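Local coordinates for protein CofB (Escherichia coli, PDB 5AX6) that serves as the minor pilin subunit of the CFA/III type IVb pilus, forms a homotrimer and probably takes part in pilus assembly, at residues A5-V10 with S160-S165; V10-I15 with E167-Q172; D124-V129 with E140-I145; I175-I180 with L223-D228; I180-R185 with K201-S206. All blocks are in the same frame, centred on the assembly; numbering follows the deposited sequence.

Interaction 1: residues A5-V10 with S160-S165; sequences ARRQIV and SNYVSS
Arg7 holds CG opposite its carbonyl carbon (chi1 -76°) and bends at chi3, which lays its aliphatic chain over one face of the Tyr162 ring and carries the guanidinium on to Asn161. Arg7 CD stands above the middle of the ring, 3.6 Å from the centroid of Tyr162, a CH-pi contact; Arg7 CG sits nearer the hydroxyl end, 3.4 Å from Tyr162 CZ. The guanidinium stands higher over the same ring, Arg7 CZ 6.0 Å from the Tyr162 centroid and its plane steeply turned, so any cation-pi attraction is weak at most. Asn161 CB covers one face of this guanidinium, 3.4 Å from Arg7 NE. Val10 crosses the tyrosine at about a right angle, its CG1 4.0 Å from Tyr162 CE1. Gln8, bent at chi2, sends NE2 to the backbone O of Ser165 in a 3.2 Å hydrogen bond that is somewhat bent (149° at the hydrogen), while Gln8 OE1 rests 3.4 Å from Ser165 CB. The Ser165 hydroxyl is hydrogen-bonded to Ser11, and Gln8 NE2 also bonds to Asn12. The axes of the short segments of helices 4-25 and 161-171 approach to 9.2 Å and cross at -59°. Val10 also touches Ile115 and Ser119 in a loop, while Val163, on helix 161-171, packs against Phe205, in the chain that follows strand 201-202.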
# COMPACT_ATOMS: atom_id res chain seq x y z
N ALA A 5 11.72 -3.69 -40.74
CA ALA A 5 12.56 -3.21 -39.65
C ALA A 5 12.86 -1.72 -39.81
O ALA A 5 12.78 -0.96 -38.85
CB ALA A 5 13.85 -4.01 -39.57
N ARG A 6 13.20 -1.32 -41.03
CA ARG A 6 13.46 0.08 -41.33
C ARG A 6 12.21 0.94 -41.13
O ARG A 6 12.25 1.98 -40.48
CB ARG A 6 13.97 0.24 -42.77
CG ARG A 6 13.89 1.66 -43.30
CD ARG A 6 14.12 1.72 -44.81
NE ARG A 6 13.10 0.98 -45.57
CZ ARG A 6 12.00 1.53 -46.08
NH1 ARG A 6 11.77 2.83 -45.92
NH2 ARG A 6 11.14 0.78 -46.75
N ARG A 7 11.10 0.48 -41.70
CA ARG A 7 9.84 1.20 -41.58
C ARG A 7 9.38 1.28 -40.13
O ARG A 7 8.76 2.27 -39.72
CB ARG A 7 8.75 0.55 -42.44
CG ARG A 7 8.88 0.85 -43.93
CD ARG A 7 7.60 0.50 -44.68
NE ARG A 7 7.22 -0.89 -44.48
CZ ARG A 7 7.58 -1.89 -45.29
NH1 ARG A 7 8.32 -1.64 -46.36
NH2 ARG A 7 7.18 -3.12 -45.03
N GLN A 8 9.67 0.26 -39.34
CA GLN A 8 9.27 0.28 -37.94
C GLN A 8 10.03 1.35 -37.17
O GLN A 8 9.48 1.99 -36.27
CB GLN A 8 9.47 -1.07 -37.27
CG GLN A 8 8.76 -1.16 -35.93
CD GLN A 8 7.25 -0.98 -36.06
OE1 GLN A 8 6.57 -1.76 -36.73
NE2 GLN A 8 6.71 0.06 -35.42
N ILE A 9 11.29 1.56 -37.53
CA ILE A 9 12.10 2.54 -36.81
C ILE A 9 11.62 3.95 -37.13
O ILE A 9 11.52 4.79 -36.24
CB ILE A 9 13.59 2.38 -37.15
CG1 ILE A 9 14.14 1.12 -36.48
CG2 ILE A 9 14.37 3.61 -36.69
CD1 ILE A 9 15.54 0.75 -36.91
N VAL A 10 11.33 4.21 -38.41
CA VAL A 10 10.73 5.48 -38.82
C VAL A 10 9.40 5.69 -38.10
O VAL A 10 9.14 6.77 -37.54
CB VAL A 10 10.50 5.52 -40.34
CG1 VAL A 10 9.68 6.74 -40.73
CG2 VAL A 10 11.84 5.50 -41.08
N SER A 160 0.66 2.00 -47.21
CA SER A 160 -0.10 0.90 -46.64
C SER A 160 0.78 -0.00 -45.78
O SER A 160 0.34 -0.51 -44.74
CB SER A 160 -0.76 0.07 -47.75
OG SER A 160 -1.19 -1.19 -47.25
N ASN A 161 2.01 -0.21 -46.22
CA ASN A 161 2.99 -0.93 -45.42
C ASN A 161 3.27 -0.13 -44.15
O ASN A 161 3.46 -0.69 -43.07
CB ASN A 161 4.28 -1.17 -46.21
CG ASN A 161 4.02 -1.63 -47.63
OD1 ASN A 161 3.03 -2.30 -47.91
ND2 ASN A 161 4.91 -1.26 -48.55
N TYR A 162 3.28 1.19 -44.31
CA TYR A 162 3.58 2.09 -43.21
C TYR A 162 2.43 2.19 -42.21
O TYR A 162 2.67 2.39 -41.02
CB TYR A 162 3.92 3.48 -43.75
CG TYR A 162 5.40 3.71 -43.89
CD1 TYR A 162 6.20 3.84 -42.76
CD2 TYR A 162 6.01 3.79 -45.14
CE1 TYR A 162 7.57 4.05 -42.87
CE2 TYR A 162 7.37 3.99 -45.26
CZ TYR A 162 8.14 4.13 -44.12
OH TYR A 162 9.50 4.33 -44.22
N VAL A 163 1.20 2.06 -42.69
CA VAL A 163 0.05 2.15 -41.79
C VAL A 163 0.11 1.06 -40.73
O VAL A 163 -0.19 1.29 -39.56
CB VAL A 163 -1.28 2.06 -42.55
CG1 VAL A 163 -2.42 1.82 -41.57
CG2 VAL A 163 -1.52 3.34 -43.35
N SER A 164 0.52 -0.14 -41.14
CA SER A 164 0.63 -1.25 -40.21
C SER A 164 1.72 -0.97 -39.16
O SER A 164 1.53 -1.24 -37.98
CB SER A 164 0.92 -2.55 -40.96
OG SER A 164 0.83 -3.66 -40.08
N SER A 165 2.86 -0.44 -39.60
CA SER A 165 3.92 -0.15 -38.64
C SER A 165 3.57 1.08 -37.79
O SER A 165 3.95 1.15 -36.62
CB SER A 165 5.27 0.02 -39.34
OG SER A 165 5.30 1.16 -40.17

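Interaction 2: residues V10-I15 with E167-Q172; sequences VSNALI and EKAAEQ
Ala169 packs against Asn12 and Ile15 where helix 161-171 crosses helix 4-25, the N-terminal helix of the pilin domain. Their short segments cross at -50° with axes 8.6 Å apart, a close approach consistent with the small alanine at the crossing. The apolar contacts centre on Ala169 CB, which points at helix 4-25. Ile15 brings its CG1 against this methyl and also along the backbone, 3.8 Å from Ala170 N; its other branch, CG2, comes 3.7 Å from Ala169 O. Ser11 contributes mainly backbone, its O lying 3.7 Å from Ala169 CB. Polar groups here meet carbon across the contact and find their bonds elsewhere: the Ser11 hydroxyl, besides its bond to Ser165, is hydrogen-bonded to the Arg7 carbonyl within helix 4-25. Ile15 also touches Phe177, linking the helix pair to the neighbouring sheet. Two atoms reach the same methyl: Asn12 OD1 at 3.3 Å from Ala169 CB, and Ile15 CG1 at 3.4 Å from Ala169 CB, tighter than an ordinary carbon contact.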
# COMPACT_ATOMS: atom_id res chain seq x y z
N VAL A 10 11.33 4.21 -38.41
CA VAL A 10 10.73 5.48 -38.82
C VAL A 10 9.40 5.69 -38.10
O VAL A 10 9.14 6.77 -37.54
CB VAL A 10 10.50 5.52 -40.34
CG1 VAL A 10 9.68 6.74 -40.73
CG2 VAL A 10 11.84 5.50 -41.08
N SER A 11 8.55 4.66 -38.10
CA SER A 11 7.24 4.75 -37.48
C SER A 11 7.33 5.01 -35.98
O SER A 11 6.54 5.78 -35.43
CB SER A 11 6.43 3.48 -37.75
OG SER A 11 6.15 3.37 -39.14
N ASN A 12 8.27 4.36 -35.30
CA ASN A 12 8.45 4.62 -33.88
C ASN A 12 8.82 6.08 -33.60
O ASN A 12 8.35 6.67 -32.63
CB ASN A 12 9.53 3.71 -33.27
CG ASN A 12 9.08 2.27 -33.14
OD1 ASN A 12 7.88 1.97 -33.17
ND2 ASN A 12 10.04 1.37 -32.97
N ALA A 13 9.66 6.65 -34.45
CA ALA A 13 10.08 8.04 -34.27
C ALA A 13 8.92 9.00 -34.59
O ALA A 13 8.70 9.99 -33.88
CB ALA A 13 11.27 8.35 -35.15
N LEU A 14 8.19 8.70 -35.65
CA LEU A 14 7.01 9.49 -36.01
C LEU A 14 5.98 9.49 -34.87
O LEU A 14 5.46 10.55 -34.49
CB LEU A 14 6.38 8.95 -37.29
CG LEU A 14 7.13 9.31 -38.57
CD1 LEU A 14 6.62 8.49 -39.76
CD2 LEU A 14 7.03 10.82 -38.87
N ILE A 15 5.68 8.32 -34.33
CA ILE A 15 4.73 8.21 -33.23
C ILE A 15 5.22 8.94 -31.97
O ILE A 15 4.43 9.52 -31.23
CB ILE A 15 4.44 6.75 -32.88
CG1 ILE A 15 3.56 6.11 -33.94
CG2 ILE A 15 3.82 6.63 -31.49
CD1 ILE A 15 2.59 7.07 -34.59
N GLU A 167 0.50 1.84 -36.85
CA GLU A 167 -0.49 1.38 -35.89
C GLU A 167 0.18 0.57 -34.78
O GLU A 167 -0.21 0.67 -33.61
CB GLU A 167 -1.56 0.55 -36.60
CG GLU A 167 -2.62 1.40 -37.29
CD GLU A 167 -3.52 0.60 -38.22
OE1 GLU A 167 -3.17 -0.57 -38.52
OE2 GLU A 167 -4.56 1.14 -38.64
N LYS A 168 1.18 -0.21 -35.15
CA LYS A 168 1.98 -0.96 -34.18
C LYS A 168 2.69 -0.00 -33.22
O LYS A 168 2.68 -0.20 -32.00
CB LYS A 168 2.97 -1.86 -34.91
CG LYS A 168 4.00 -2.52 -34.01
CD LYS A 168 4.74 -3.62 -34.75
CE LYS A 168 5.96 -4.09 -33.98
NZ LYS A 168 6.73 -5.12 -34.74
N ALA A 169 3.31 1.04 -33.76
CA ALA A 169 4.01 2.00 -32.92
C ALA A 169 3.02 2.74 -32.01
O ALA A 169 3.31 3.02 -30.85
CB ALA A 169 4.79 2.97 -33.77
N ALA A 170 1.83 3.03 -32.54
CA ALA A 170 0.82 3.72 -31.77
C ALA A 170 0.37 2.87 -30.59
O ALA A 170 0.19 3.38 -29.48
CB ALA A 170 -0.37 4.10 -32.65
N GLU A 171 0.18 1.57 -30.80
CA GLU A 171 -0.33 0.75 -29.71
C GLU A 171 0.73 0.60 -28.62
O GLU A 171 0.39 0.38 -27.46
CB GLU A 171 -0.80 -0.61 -30.21
CG GLU A 171 0.04 -1.25 -31.30
CD GLU A 171 -0.40 -2.68 -31.62
OE1 GLU A 171 -0.20 -3.57 -30.76
OE2 GLU A 171 -0.95 -2.90 -32.72
N GLN A 172 1.99 0.76 -28.98
CA GLN A 172 3.08 0.68 -28.01
C GLN A 172 3.21 1.97 -27.20
O GLN A 172 4.03 2.06 -26.29
CB GLN A 172 4.41 0.37 -28.71
CG GLN A 172 4.47 -1.01 -29.33
CD GLN A 172 4.35 -2.11 -28.28
OE1 GLN A 172 5.10 -2.12 -27.30
NE2 GLN A 172 3.40 -3.01 -28.47

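Interaction 3: residues D124-V129 with E140-I145; sequences DRIDFV and ERVDFI
Asp127 and Asp143 face each other as a hydrogen-bonded pair in the antiparallel hairpin of strands 121-130 and 139-148, each gripped side-on by an arginine of its own strand. Arg125 gives NE to Asp127 OD1 at 2.9 Å and also bonds to the Ala190 carbonyl; Arg141 puts NH2 2.8 Å from Asp143 OD2. One water lies within hydrogen-bonding distance of Asp127 OD2 and Asp143 OD2 and probably eases the closeness of like charges; Asp143 OD1 also meets Ser226. Asp127 N reaches Asp143 O at 2.8 Å. A classic beta bulge sets both Asp124 and Arg125 against Ile145. Val129 CG2 covers one face of the Arg141 guanidinium; a methionine in place of Arg141 would probably leave the Asp143 carboxylate without its salt-bridge mate and less firmly fixed, held mainly through Ser226. The opposite face is apolar and packs on helix 4-25 through Phe128 and Phe144. Ile126 CG1 lies 3.7 Å from Phe144 CD1, and Val142 CG1 meets the Phe128 ring edge 3.9 Å from Phe128 CE1.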
# COMPACT_ATOMS: atom_id res chain seq x y z
N ASP A 124 4.80 16.80 -42.34
CA ASP A 124 4.93 17.99 -43.17
C ASP A 124 4.17 19.19 -42.59
O ASP A 124 4.47 20.34 -42.88
CB ASP A 124 4.41 17.69 -44.59
CG ASP A 124 4.82 18.75 -45.59
OD1 ASP A 124 6.02 19.12 -45.61
OD2 ASP A 124 3.95 19.21 -46.35
N ARG A 125 3.17 18.90 -41.77
CA ARG A 125 2.23 19.92 -41.36
C ARG A 125 1.36 19.37 -40.25
O ARG A 125 1.08 18.17 -40.19
CB ARG A 125 1.40 20.34 -42.57
CG ARG A 125 0.08 20.99 -42.25
CD ARG A 125 -0.63 21.35 -43.55
NE ARG A 125 -2.06 21.55 -43.32
CZ ARG A 125 -2.91 21.94 -44.26
NH1 ARG A 125 -2.46 22.18 -45.49
NH2 ARG A 125 -4.19 22.10 -43.96
N ILE A 126 0.95 20.27 -39.35
CA ILE A 126 0.11 19.93 -38.22
C ILE A 126 -1.08 20.87 -38.18
O ILE A 126 -0.91 22.09 -38.35
CB ILE A 126 0.88 20.00 -36.89
CG1 ILE A 126 2.04 19.01 -36.90
CG2 ILE A 126 -0.05 19.74 -35.70
CD1 ILE A 126 3.04 19.22 -35.75
N ASP A 127 -2.27 20.31 -38.00
CA ASP A 127 -3.50 21.10 -37.90
C ASP A 127 -4.10 20.95 -36.51
O ASP A 127 -4.47 19.84 -36.15
CB ASP A 127 -4.55 20.66 -38.95
CG ASP A 127 -4.12 20.92 -40.40
OD1 ASP A 127 -2.99 21.39 -40.62
OD2 ASP A 127 -4.93 20.64 -41.32
N PHE A 128 -4.19 22.04 -35.75
CA PHE A 128 -4.87 22.07 -34.46
C PHE A 128 -6.33 22.45 -34.70
O PHE A 128 -6.63 23.64 -34.89
CB PHE A 128 -4.24 23.07 -33.49
CG PHE A 128 -2.88 22.69 -32.97
CD1 PHE A 128 -2.48 21.37 -32.91
CD2 PHE A 128 -2.01 23.67 -32.52
CE1 PHE A 128 -1.21 21.03 -32.42
CE2 PHE A 128 -0.75 23.34 -32.03
CZ PHE A 128 -0.36 22.02 -31.99
N VAL A 129 -7.22 21.47 -34.70
CA VAL A 129 -8.63 21.72 -35.02
C VAL A 129 -9.37 22.34 -33.82
O VAL A 129 -9.49 21.71 -32.78
CB VAL A 129 -9.32 20.42 -35.47
CG1 VAL A 129 -10.79 20.67 -35.81
CG2 VAL A 129 -8.58 19.81 -36.67
N GLU A 140 -9.85 20.14 -30.36
CA GLU A 140 -10.60 18.89 -30.23
C GLU A 140 -10.03 17.78 -31.08
O GLU A 140 -10.41 16.62 -30.95
CB GLU A 140 -12.08 19.11 -30.57
CG GLU A 140 -12.37 19.40 -32.02
CD GLU A 140 -13.87 19.59 -32.27
OE1 GLU A 140 -14.50 20.39 -31.54
OE2 GLU A 140 -14.42 18.92 -33.17
N ARG A 141 -9.11 18.14 -31.97
CA ARG A 141 -8.46 17.12 -32.78
C ARG A 141 -7.11 17.64 -33.25
O ARG A 141 -6.98 18.83 -33.53
CB ARG A 141 -9.33 16.76 -34.00
CG ARG A 141 -8.93 15.43 -34.65
CD ARG A 141 -9.84 15.08 -35.82
NE ARG A 141 -9.54 15.87 -37.01
CZ ARG A 141 -10.42 16.66 -37.63
NH1 ARG A 141 -11.65 16.80 -37.15
NH2 ARG A 141 -10.06 17.32 -38.72
N VAL A 142 -6.12 16.75 -33.32
CA VAL A 142 -4.82 17.13 -33.89
C VAL A 142 -4.55 16.27 -35.11
O VAL A 142 -4.49 15.05 -35.02
CB VAL A 142 -3.66 16.96 -32.87
CG1 VAL A 142 -2.35 17.47 -33.47
CG2 VAL A 142 -3.97 17.70 -31.57
N ASP A 143 -4.41 16.92 -36.26
CA ASP A 143 -4.12 16.22 -37.50
C ASP A 143 -2.66 16.37 -37.88
O ASP A 143 -2.12 17.47 -37.84
CB ASP A 143 -4.99 16.77 -38.65
CG ASP A 143 -6.46 16.42 -38.50
OD1 ASP A 143 -6.79 15.46 -37.77
OD2 ASP A 143 -7.29 17.10 -39.16
N PHE A 144 -2.04 15.26 -38.29
CA PHE A 144 -0.66 15.25 -38.77
C PHE A 144 -0.65 14.82 -40.23
O PHE A 144 -1.11 13.72 -40.55
CB PHE A 144 0.20 14.29 -37.93
CG PHE A 144 0.31 14.68 -36.49
CD1 PHE A 144 1.38 15.45 -36.04
CD2 PHE A 144 -0.65 14.27 -35.58
CE1 PHE A 144 1.48 15.82 -34.70
CE2 PHE A 144 -0.56 14.62 -34.24
CZ PHE A 144 0.51 15.39 -33.80
N ILE A 145 -0.15 15.68 -41.10
CA ILE A 145 -0.05 15.34 -42.52
C ILE A 145 1.36 14.82 -42.75
O ILE A 145 2.34 15.53 -42.51
CB ILE A 145 -0.34 16.55 -43.44
CG1 ILE A 145 -1.83 16.90 -43.42
CG2 ILE A 145 0.09 16.26 -44.88
CD1 ILE A 145 -2.29 17.51 -42.11
O HOH W 1 -6.84 18.59 -41.37

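Interaction 4: residues I175-I180 with L223-D228; sequences ISFKDI and LRLSID
Phe177 lies obliquely across Leu225 and Ile227 where the chain entering strand 179-185 pairs antiparallel with strand 220-227 in the pilin domain sheet. Leu225 CD2 is over one face of the Phe177 ring, and Leu225 CD1 comes 3.8 Å from Phe177 CE1. Ile227, with CG1 set opposite its carbonyl carbon (chi1 -45°), swings CD1 against the same ring, 3.4 Å from Phe177 CD1. Ile180 runs beside Leu225, pointing the same way, with Ile180 CG1 3.7 Å from Leu225 CD2; its CG2 branch meets Leu223 obliquely. Together these side chains form the apolar face turned to the helices: Phe177 touches Ala170 and Glu167 of helix 161-171, and Leu225 and Ile227 touch Ile18. The Ser226 side chain lies on the other face, toward strand 139-148. The backbones join through Lys178 N to Ser226 O at 2.8 Å and Ser226 N to Asp179 O at 3.1 Å. Beyond them a water bridges the two segments, donating to Ser176 O at 2.8 Å and accepting from Asp228 N at 2.9 Å.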
# COMPACT_ATOMS: atom_id res chain seq x y z
N ILE A 175 -1.63 5.37 -27.67
CA ILE A 175 -2.42 6.29 -28.47
C ILE A 175 -3.01 5.54 -29.63
O ILE A 175 -2.58 4.44 -29.96
CB ILE A 175 -1.60 7.48 -28.99
CG1 ILE A 175 -0.50 6.99 -29.94
CG2 ILE A 175 -1.03 8.28 -27.84
CD1 ILE A 175 -0.00 8.10 -30.85
N SER A 176 -4.00 6.14 -30.26
CA SER A 176 -4.65 5.50 -31.39
C SER A 176 -5.10 6.57 -32.37
O SER A 176 -5.20 7.74 -32.03
CB SER A 176 -5.84 4.65 -30.92
OG SER A 176 -6.81 5.46 -30.29
N PHE A 177 -5.36 6.15 -33.59
CA PHE A 177 -5.80 7.11 -34.60
C PHE A 177 -7.31 7.15 -34.70
O PHE A 177 -7.95 6.12 -34.86
CB PHE A 177 -5.19 6.77 -35.95
CG PHE A 177 -3.70 6.62 -35.91
CD1 PHE A 177 -2.89 7.70 -35.59
CD2 PHE A 177 -3.10 5.40 -36.22
CE1 PHE A 177 -1.51 7.57 -35.56
CE2 PHE A 177 -1.73 5.26 -36.19
CZ PHE A 177 -0.93 6.34 -35.85
N LYS A 178 -7.87 8.36 -34.61
CA LYS A 178 -9.30 8.55 -34.81
C LYS A 178 -9.66 8.11 -36.23
O LYS A 178 -10.65 7.41 -36.45
CB LYS A 178 -9.68 10.01 -34.58
CG LYS A 178 -11.19 10.27 -34.63
CD LYS A 178 -11.49 11.76 -34.55
CE LYS A 178 -12.98 12.02 -34.59
NZ LYS A 178 -13.60 11.73 -33.27
N ASP A 179 -8.83 8.50 -37.18
CA ASP A 179 -8.90 7.97 -38.53
C ASP A 179 -7.65 8.32 -39.30
O ASP A 179 -6.77 9.06 -38.82
CB ASP A 179 -10.15 8.47 -39.28
CG ASP A 179 -10.78 7.39 -40.16
OD1 ASP A 179 -10.04 6.60 -40.81
OD2 ASP A 179 -12.03 7.29 -40.19
N ILE A 180 -7.58 7.77 -40.51
CA ILE A 180 -6.45 7.96 -41.40
C ILE A 180 -7.00 8.24 -42.78
O ILE A 180 -7.77 7.45 -43.31
CB ILE A 180 -5.57 6.70 -41.45
CG1 ILE A 180 -4.98 6.42 -40.06
CG2 ILE A 180 -4.48 6.87 -42.50
CD1 ILE A 180 -4.28 5.08 -39.96
N LEU A 223 -0.45 10.88 -45.99
CA LEU A 223 -1.47 10.39 -45.08
C LEU A 223 -1.74 11.44 -44.02
O LEU A 223 -0.81 12.05 -43.49
CB LEU A 223 -1.04 9.09 -44.39
CG LEU A 223 -0.85 7.84 -45.25
CD1 LEU A 223 -0.18 6.76 -44.41
CD2 LEU A 223 -2.19 7.35 -45.79
N ARG A 224 -3.01 11.65 -43.71
CA ARG A 224 -3.35 12.49 -42.58
C ARG A 224 -3.74 11.59 -41.41
O ARG A 224 -4.69 10.82 -41.50
CB ARG A 224 -4.50 13.44 -42.93
CG ARG A 224 -4.81 14.43 -41.81
CD ARG A 224 -6.03 15.27 -42.13
NE ARG A 224 -7.26 14.47 -42.18
CZ ARG A 224 -8.46 15.00 -42.38
NH1 ARG A 224 -8.59 16.30 -42.56
NH2 ARG A 224 -9.53 14.21 -42.42
N LEU A 225 -2.97 11.68 -40.32
CA LEU A 225 -3.28 10.91 -39.12
C LEU A 225 -3.96 11.83 -38.12
O LEU A 225 -3.40 12.87 -37.76
CB LEU A 225 -2.01 10.32 -38.50
CG LEU A 225 -1.07 9.50 -39.37
CD1 LEU A 225 0.17 9.10 -38.57
CD2 LEU A 225 -1.78 8.27 -39.89
N SER A 226 -5.16 11.45 -37.67
CA SER A 226 -5.92 12.26 -36.72
C SER A 226 -5.87 11.67 -35.33
O SER A 226 -6.15 10.48 -35.15
CB SER A 226 -7.39 12.39 -37.16
OG SER A 226 -7.50 13.01 -38.42
N ILE A 227 -5.53 12.50 -34.35
CA ILE A 227 -5.51 12.07 -32.95
C ILE A 227 -6.49 12.88 -32.12
O ILE A 227 -6.53 14.11 -32.23
CB ILE A 227 -4.12 12.22 -32.31
CG1 ILE A 227 -3.02 11.71 -33.24
CG2 ILE A 227 -4.11 11.56 -30.92
CD1 ILE A 227 -2.90 10.20 -33.30
N ASP A 228 -7.28 12.20 -31.29
CA ASP A 228 -8.15 12.87 -30.33
C ASP A 228 -7.35 13.11 -29.05
O ASP A 228 -7.07 12.16 -28.34
CB ASP A 228 -9.39 12.00 -30.04
CG ASP A 228 -10.35 12.63 -29.04
OD1 ASP A 228 -10.05 13.69 -28.46
OD2 ASP A 228 -11.44 12.03 -28.83
O HOH W 2 -7.19 9.35 -31.01

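Interaction 5: residues I180-R185 with K201-S206; sequences IYVVER and KPLTFS
Thr204 places its CG2 methyl over one face of the Tyr181 ring, 3.7 Å from the ring centroid, a CH-pi contact displaced toward the hydroxyl end. Pro202 meets that ring at its edge, its CB in the ring plane and 3.8 Å from Tyr181 CE1. On the other side of the strand Val182 and Leu203 run side by side, Val182 CG2 4.0 Å from Leu203 CD2, and Ile180 CG2 meets Phe205 CB. Two backbone hydrogen bonds flank the single bridge between Tyr181 and Thr204: Phe205 N to Ile180 O at 2.8 Å, and Val182 N to Leu203 O at 2.9 Å. At the polar edge the Tyr181 hydroxyl bonds to Asn64 and to Gln48 of the second subunit, and Arg224 makes a cation-pi contact with the ring. A serine in place of Tyr181 would probably leave Thr204 CG2 without its aromatic partner and Gln48 of the second subunit without its hydroxyl partner. The tyrosine thus couples an apolar ring contact to a polar bond between subunits.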
# COMPACT_ATOMS: atom_id res chain seq x y z
N ILE A 180 -7.58 7.77 -40.51
CA ILE A 180 -6.45 7.96 -41.40
C ILE A 180 -7.00 8.24 -42.78
O ILE A 180 -7.77 7.45 -43.31
CB ILE A 180 -5.57 6.70 -41.45
CG1 ILE A 180 -4.98 6.42 -40.06
CG2 ILE A 180 -4.48 6.87 -42.50
CD1 ILE A 180 -4.28 5.08 -39.96
N TYR A 181 -6.63 9.38 -43.35
CA TYR A 181 -7.10 9.77 -44.67
C TYR A 181 -5.95 9.84 -45.64
O TYR A 181 -4.82 10.17 -45.27
CB TYR A 181 -7.82 11.12 -44.63
CG TYR A 181 -9.25 11.07 -44.18
CD1 TYR A 181 -10.29 11.30 -45.07
CD2 TYR A 181 -9.57 10.78 -42.86
CE1 TYR A 181 -11.61 11.26 -44.65
CE2 TYR A 181 -10.88 10.74 -42.43
CZ TYR A 181 -11.90 10.98 -43.33
OH TYR A 181 -13.21 10.94 -42.90
N VAL A 182 -6.24 9.55 -46.91
CA VAL A 182 -5.27 9.79 -47.97
C VAL A 182 -5.38 11.25 -48.41
O VAL A 182 -6.49 11.76 -48.64
CB VAL A 182 -5.51 8.86 -49.17
CG1 VAL A 182 -4.59 9.22 -50.32
CG2 VAL A 182 -5.32 7.41 -48.76
N VAL A 183 -4.25 11.93 -48.51
CA VAL A 183 -4.26 13.30 -48.99
C VAL A 183 -3.33 13.45 -50.18
O VAL A 183 -2.49 12.60 -50.42
CB VAL A 183 -3.88 14.30 -47.86
CG1 VAL A 183 -4.95 14.27 -46.76
CG2 VAL A 183 -2.50 14.00 -47.29
N GLU A 184 -3.51 14.53 -50.93
CA GLU A 184 -2.74 14.73 -52.14
C GLU A 184 -2.47 16.21 -52.36
O GLU A 184 -3.20 17.08 -51.87
CB GLU A 184 -3.48 14.14 -53.35
CG GLU A 184 -4.81 14.81 -53.62
CD GLU A 184 -5.59 14.20 -54.78
OE1 GLU A 184 -6.08 13.05 -54.65
OE2 GLU A 184 -5.70 14.87 -55.83
N ARG A 185 -1.42 16.49 -53.11
CA ARG A 185 -1.19 17.84 -53.59
C ARG A 185 -0.59 17.76 -54.98
O ARG A 185 -0.01 16.74 -55.36
CB ARG A 185 -0.28 18.62 -52.64
CG ARG A 185 1.07 18.00 -52.42
CD ARG A 185 1.83 18.75 -51.35
NE ARG A 185 3.12 18.15 -51.06
CZ ARG A 185 3.96 18.59 -50.14
NH1 ARG A 185 3.64 19.64 -49.39
NH2 ARG A 185 5.12 17.98 -49.95
N LYS A 201 -16.04 11.63 -52.69
CA LYS A 201 -16.05 11.13 -51.32
C LYS A 201 -14.63 10.99 -50.80
O LYS A 201 -13.85 10.21 -51.35
CB LYS A 201 -16.77 9.77 -51.25
CG LYS A 201 -16.97 9.27 -49.83
CD LYS A 201 -17.42 7.80 -49.82
CE LYS A 201 -17.45 7.25 -48.39
NZ LYS A 201 -17.80 5.81 -48.35
N PRO A 202 -14.28 11.74 -49.74
CA PRO A 202 -12.92 11.69 -49.20
C PRO A 202 -12.51 10.26 -48.89
O PRO A 202 -13.31 9.48 -48.36
CB PRO A 202 -13.01 12.54 -47.92
CG PRO A 202 -14.09 13.53 -48.23
CD PRO A 202 -15.11 12.74 -49.04
N LEU A 203 -11.27 9.92 -49.22
CA LEU A 203 -10.78 8.55 -49.16
C LEU A 203 -10.07 8.25 -47.85
O LEU A 203 -9.01 8.82 -47.56
CB LEU A 203 -9.83 8.29 -50.34
CG LEU A 203 -9.18 6.91 -50.45
CD1 LEU A 203 -10.22 5.83 -50.69
CD2 LEU A 203 -8.13 6.90 -51.55
N THR A 204 -10.66 7.37 -47.05
CA THR A 204 -10.02 6.92 -45.81
C THR A 204 -9.14 5.75 -46.13
O THR A 204 -9.33 5.10 -47.16
CB THR A 204 -11.05 6.51 -44.75
OG1 THR A 204 -11.77 5.37 -45.23
CG2 THR A 204 -12.00 7.65 -44.47
N PHE A 205 -8.19 5.45 -45.25
CA PHE A 205 -7.30 4.34 -45.53
C PHE A 205 -8.06 3.02 -45.68
O PHE A 205 -7.65 2.16 -46.45
CB PHE A 205 -6.23 4.18 -44.46
CG PHE A 205 -5.28 3.07 -44.75
CD1 PHE A 205 -4.28 3.23 -45.70
CD2 PHE A 205 -5.39 1.85 -44.10
CE1 PHE A 205 -3.40 2.20 -46.00
CE2 PHE A 205 -4.51 0.82 -44.39
CZ PHE A 205 -3.52 1.00 -45.34
N SER A 206 -9.16 2.87 -44.95
CA SER A 206 -9.93 1.63 -45.01
C SER A 206 -10.50 1.41 -46.42
O SER A 206 -10.60 0.28 -46.88
CB SER A 206 -11.06 1.62 -43.97
OG SER A 206 -12.23 2.27 -44.44

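All five contacts belong to the pilin domain. Interactions 1 and 2 hold the same two helices, joined by the Ser165-Ser11 hydrogen bond; interaction 1 is partly exposed and rich in arginine and amide groups, whereas interaction 2 is mostly buried and rests on the methyl of Ala169 against Ile15 and Asn12. Interactions 3, 4 and 5 build one antiparallel sheet. Interaction 3 is largely buried, with its salt bridges on the face away from helix 4-25, and meets interaction 4 through Asp143 and Ser226. Interactions 4 and 5, only partly buried, share Ile180 and both touch the second subunit. Phe177 binds the sheet to interaction 2, and Val163 packs interaction 1 against interactions 4 and 5.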